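Local atomic coordinates of ABC transporter (Caldanaerobius, PDB entry 4G68), a protein that probably serves as the extracellular solute-binding component of an ABC transporter, capturing oligosaccharides derived from xylan for uptake into the cell. Residues V139-K144 against A322-A327. Sequence-based numbering, arbitrary orientation.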
ATOM      1  N   VAL C 139      -9.309  -7.069  -9.582  1.00 21.40           N
ATOM      2  CA  VAL C 139      -9.367  -6.633 -10.972  1.00 24.45           C
ATOM      3  C   VAL C 139     -10.635  -7.124 -11.717  1.00 24.93           C
ATOM      4  O   VAL C 139     -10.785  -6.875 -12.899  1.00 24.36           O
ATOM      5  CB  VAL C 139      -8.089  -7.039 -11.770  1.00 25.50           C
ATOM      6  CG1 VAL C 139      -6.823  -6.406 -11.161  1.00 26.38           C
ATOM      7  CG2 VAL C 139      -7.939  -8.559 -11.836  1.00 27.46           C
ATOM      8  N   THR C 140     -11.538  -7.807 -11.003  1.00 23.73           N
ATOM      9  CA  THR C 140     -12.790  -8.300 -11.571  1.00 22.57           C
ATOM     10  C   THR C 140     -13.899  -7.253 -11.298  1.00 25.80           C
ATOM     11  O   THR C 140     -14.131  -6.849 -10.154  1.00 24.82           O
ATOM     12  CB  THR C 140     -13.207  -9.681 -10.982  1.00 23.31           C
ATOM     13  OG1 THR C 140     -12.165 -10.639 -11.222  1.00 21.81           O
ATOM     14  CG2 THR C 140     -14.501 -10.205 -11.646  1.00 22.26           C
ATOM     15  N   TYR C 141     -14.530  -6.787 -12.377  1.00 23.88           N
ATOM     16  CA  TYR C 141     -15.645  -5.864 -12.283  1.00 25.67           C
ATOM     17  C   TYR C 141     -16.775  -6.382 -13.171  1.00 26.83           C
ATOM     18  O   TYR C 141     -16.574  -6.656 -14.368  1.00 24.92           O
ATOM     19  CB  TYR C 141     -15.221  -4.484 -12.762  1.00 24.42           C
ATOM     20  CG  TYR C 141     -14.033  -3.875 -12.037  1.00 25.01           C
ATOM     21  CD1 TYR C 141     -14.210  -2.887 -11.063  1.00 23.36           C
ATOM     22  CD2 TYR C 141     -12.736  -4.282 -12.344  1.00 24.74           C
ATOM     23  CE1 TYR C 141     -13.123  -2.343 -10.403  1.00 23.81           C
ATOM     24  CE2 TYR C 141     -11.649  -3.728 -11.738  1.00 25.52           C
ATOM     25  CZ  TYR C 141     -11.826  -2.773 -10.749  1.00 25.91           C
ATOM     26  OH  TYR C 141     -10.699  -2.242 -10.174  1.00 21.17           O
ATOM     27  N   ASN C 142     -17.954  -6.510 -12.571  1.00 28.91           N
ATOM     28  CA  ASN C 142     -19.106  -7.058 -13.266  1.00 29.42           C
ATOM     29  C   ASN C 142     -18.739  -8.421 -13.888  1.00 26.04           C
ATOM     30  O   ASN C 142     -19.100  -8.699 -15.016  1.00 27.39           O
ATOM     31  CB  ASN C 142     -19.542  -6.077 -14.348  1.00 30.95           C
ATOM     32  CG  ASN C 142     -19.771  -4.687 -13.800  1.00 34.80           C
ATOM     33  OD1 ASN C 142     -20.710  -4.465 -13.026  1.00 39.36           O
ATOM     34  ND2 ASN C 142     -18.903  -3.733 -14.185  1.00 32.62           N
ATOM     35  N   GLY C 143     -18.038  -9.268 -13.137  1.00 25.94           N
ATOM     36  CA  GLY C 143     -17.826 -10.676 -13.577  1.00 24.65           C
ATOM     37  C   GLY C 143     -16.758 -10.834 -14.654  1.00 29.86           C
ATOM     38  O   GLY C 143     -16.547 -11.926 -15.180  1.00 27.67           O
ATOM     39  N   LYS C 144     -16.083  -9.733 -15.001  1.00 27.93           N
ATOM     40  CA  LYS C 144     -15.125  -9.708 -16.091  1.00 28.40           C
ATOM     41  C   LYS C 144     -13.802  -9.210 -15.557  1.00 28.24           C
ATOM     42  O   LYS C 144     -13.782  -8.461 -14.570  1.00 29.09           O
ATOM     43  CB  LYS C 144     -15.638  -8.783 -17.201  1.00 29.73           C
ATOM     44  CG  LYS C 144     -16.920  -9.301 -17.858  1.00 32.11           C
ATOM     45  CD  LYS C 144     -17.570  -8.286 -18.795  1.00 38.01           C
ATOM     46  CE  LYS C 144     -18.202  -7.125 -18.030  1.00 42.81           C
ATOM     47  NZ  LYS C 144     -19.519  -7.465 -17.415  1.00 48.36           N
ATOM     48  N   ALA C 322      -1.777  -3.815  -9.831  1.00 21.99           N
ATOM     49  CA  ALA C 322      -2.090  -4.456 -11.132  1.00 22.65           C
ATOM     50  C   ALA C 322      -1.587  -3.581 -12.295  1.00 22.66           C
ATOM     51  O   ALA C 322      -1.274  -2.390 -12.097  1.00 21.38           O
ATOM     52  CB  ALA C 322      -3.572  -4.768 -11.287  1.00 21.41           C
ATOM     53  N   LEU C 323      -1.466  -4.222 -13.467  1.00 24.57           N
ATOM     54  CA  LEU C 323      -1.237  -3.548 -14.757  1.00 23.98           C
ATOM     55  C   LEU C 323      -2.529  -3.595 -15.578  1.00 24.62           C
ATOM     56  O   LEU C 323      -3.149  -4.643 -15.673  1.00 23.31           O
ATOM     57  CB  LEU C 323      -0.093  -4.203 -15.545  1.00 24.07           C
ATOM     58  CG  LEU C 323       1.254  -4.328 -14.811  1.00 24.16           C
ATOM     59  CD1 LEU C 323       2.326  -4.943 -15.692  1.00 24.49           C
ATOM     60  CD2 LEU C 323       1.705  -2.960 -14.304  1.00 21.92           C
HETATM   61  N   MSE C 324      -2.913  -2.451 -16.165  1.00 22.89           N
HETATM   62  CA  MSE C 324      -4.095  -2.407 -17.069  1.00 25.35           C
HETATM   63  C   MSE C 324      -3.636  -1.995 -18.456  1.00 24.77           C
HETATM   64  O   MSE C 324      -2.617  -1.315 -18.617  1.00 25.90           O
HETATM   65  CB  MSE C 324      -5.136  -1.490 -16.456  1.00 26.45           C
HETATM   66  CG  MSE C 324      -5.869  -2.246 -15.347  1.00 23.40           C
HETATM   67 SE   MSE C 324      -7.274  -1.028 -14.671  1.00 31.31          SE
HETATM   68  CE  MSE C 324      -8.096  -2.383 -13.514  1.00 23.72           C
ATOM     69  N   VAL C 325      -4.388  -2.452 -19.454  1.00 26.96           N
ATOM     70  CA  VAL C 325      -4.192  -2.124 -20.851  1.00 24.00           C
ATOM     71  C   VAL C 325      -5.337  -1.182 -21.242  1.00 24.74           C
ATOM     72  O   VAL C 325      -6.523  -1.497 -21.045  1.00 23.72           O
ATOM     73  CB  VAL C 325      -4.255  -3.415 -21.735  1.00 25.88           C
ATOM     74  CG1 VAL C 325      -4.310  -3.066 -23.226  1.00 26.40           C
ATOM     75  CG2 VAL C 325      -3.046  -4.343 -21.441  1.00 21.56           C
ATOM     76  N   SER C 326      -4.975  -0.060 -21.842  1.00 26.12           N
ATOM     77  CA  SER C 326      -5.987   0.910 -22.310  1.00 27.41           C
ATOM     78  C   SER C 326      -6.898   0.360 -23.408  1.00 26.55           C
ATOM     79  O   SER C 326      -6.431  -0.353 -24.286  1.00 26.13           O
ATOM     80  CB  SER C 326      -5.305   2.176 -22.786  1.00 29.94           C
ATOM     81  OG  SER C 326      -4.914   2.883 -21.624  1.00 33.12           O
ATOM     82  N   ALA C 327      -8.191   0.713 -23.354  1.00 27.84           N
ATOM     83  CA  ALA C 327      -9.182   0.190 -24.311  1.00 26.77           C
ATOM     84  C   ALA C 327      -8.827   0.671 -25.723  1.00 28.66           C
ATOM     85  O   ALA C 327      -9.037  -0.051 -26.695  1.00 30.78           O
ATOM     86  CB  ALA C 327     -10.604   0.651 -23.924  1.00 24.29           C
TER
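Val139 and Ala322 make the tighter of two apolar contacts between the hairpin at 139-144 and segment 322-327. A single branch of the valine does the touching: CG1 meets CB of Ala322 at 3.6 Å. With chi1 at -61°, this methyl lies anti to the carbonyl carbon and is carried to the alanine. Two residues along each chain, selenomethionine Met324 reaches Tyr141, its terminal CE lying 4.2 Å from ring atom CE2. The two side chains cross at about a right angle, and the methyl approaches the ring obliquely. Beyond CG the Met324 chain is extended, which carries CE out to the ring, the tyrosine side chain reaching across from the other backbone. The CB of Leu323, between these two contact residues, is directed away from 139-144, and its side chain packs on Leu342 and Ala343 of helix 332-353.

The family has the periplasmic-binding-protein (PBP) fold, and strand 317-325 runs antiparallel to both strand 98-102 and strand 144-160 in its mixed sheet. Alternation along strand 317-325 puts Ala322 and Met324 against Val139 and Tyr141, and Leu323 against helix 332-353.

No hydrogen bond joins the two segments; the polar bonds hold the hairpin itself. Tyr141 N donates to Lys144 O (2.9 Å) and Lys144 N to Tyr141 O (3.2 Å), closing a type I' turn through Asn142 and Gly143. Lys144 curls back so that NZ bonds Asn142 O at 2.7 Å, tilted 22° from the carbonyl plane. The hydroxyl of the buried Tyr141 is hydrogen-bonded to Gly104 O, which anchors the far end of the ring.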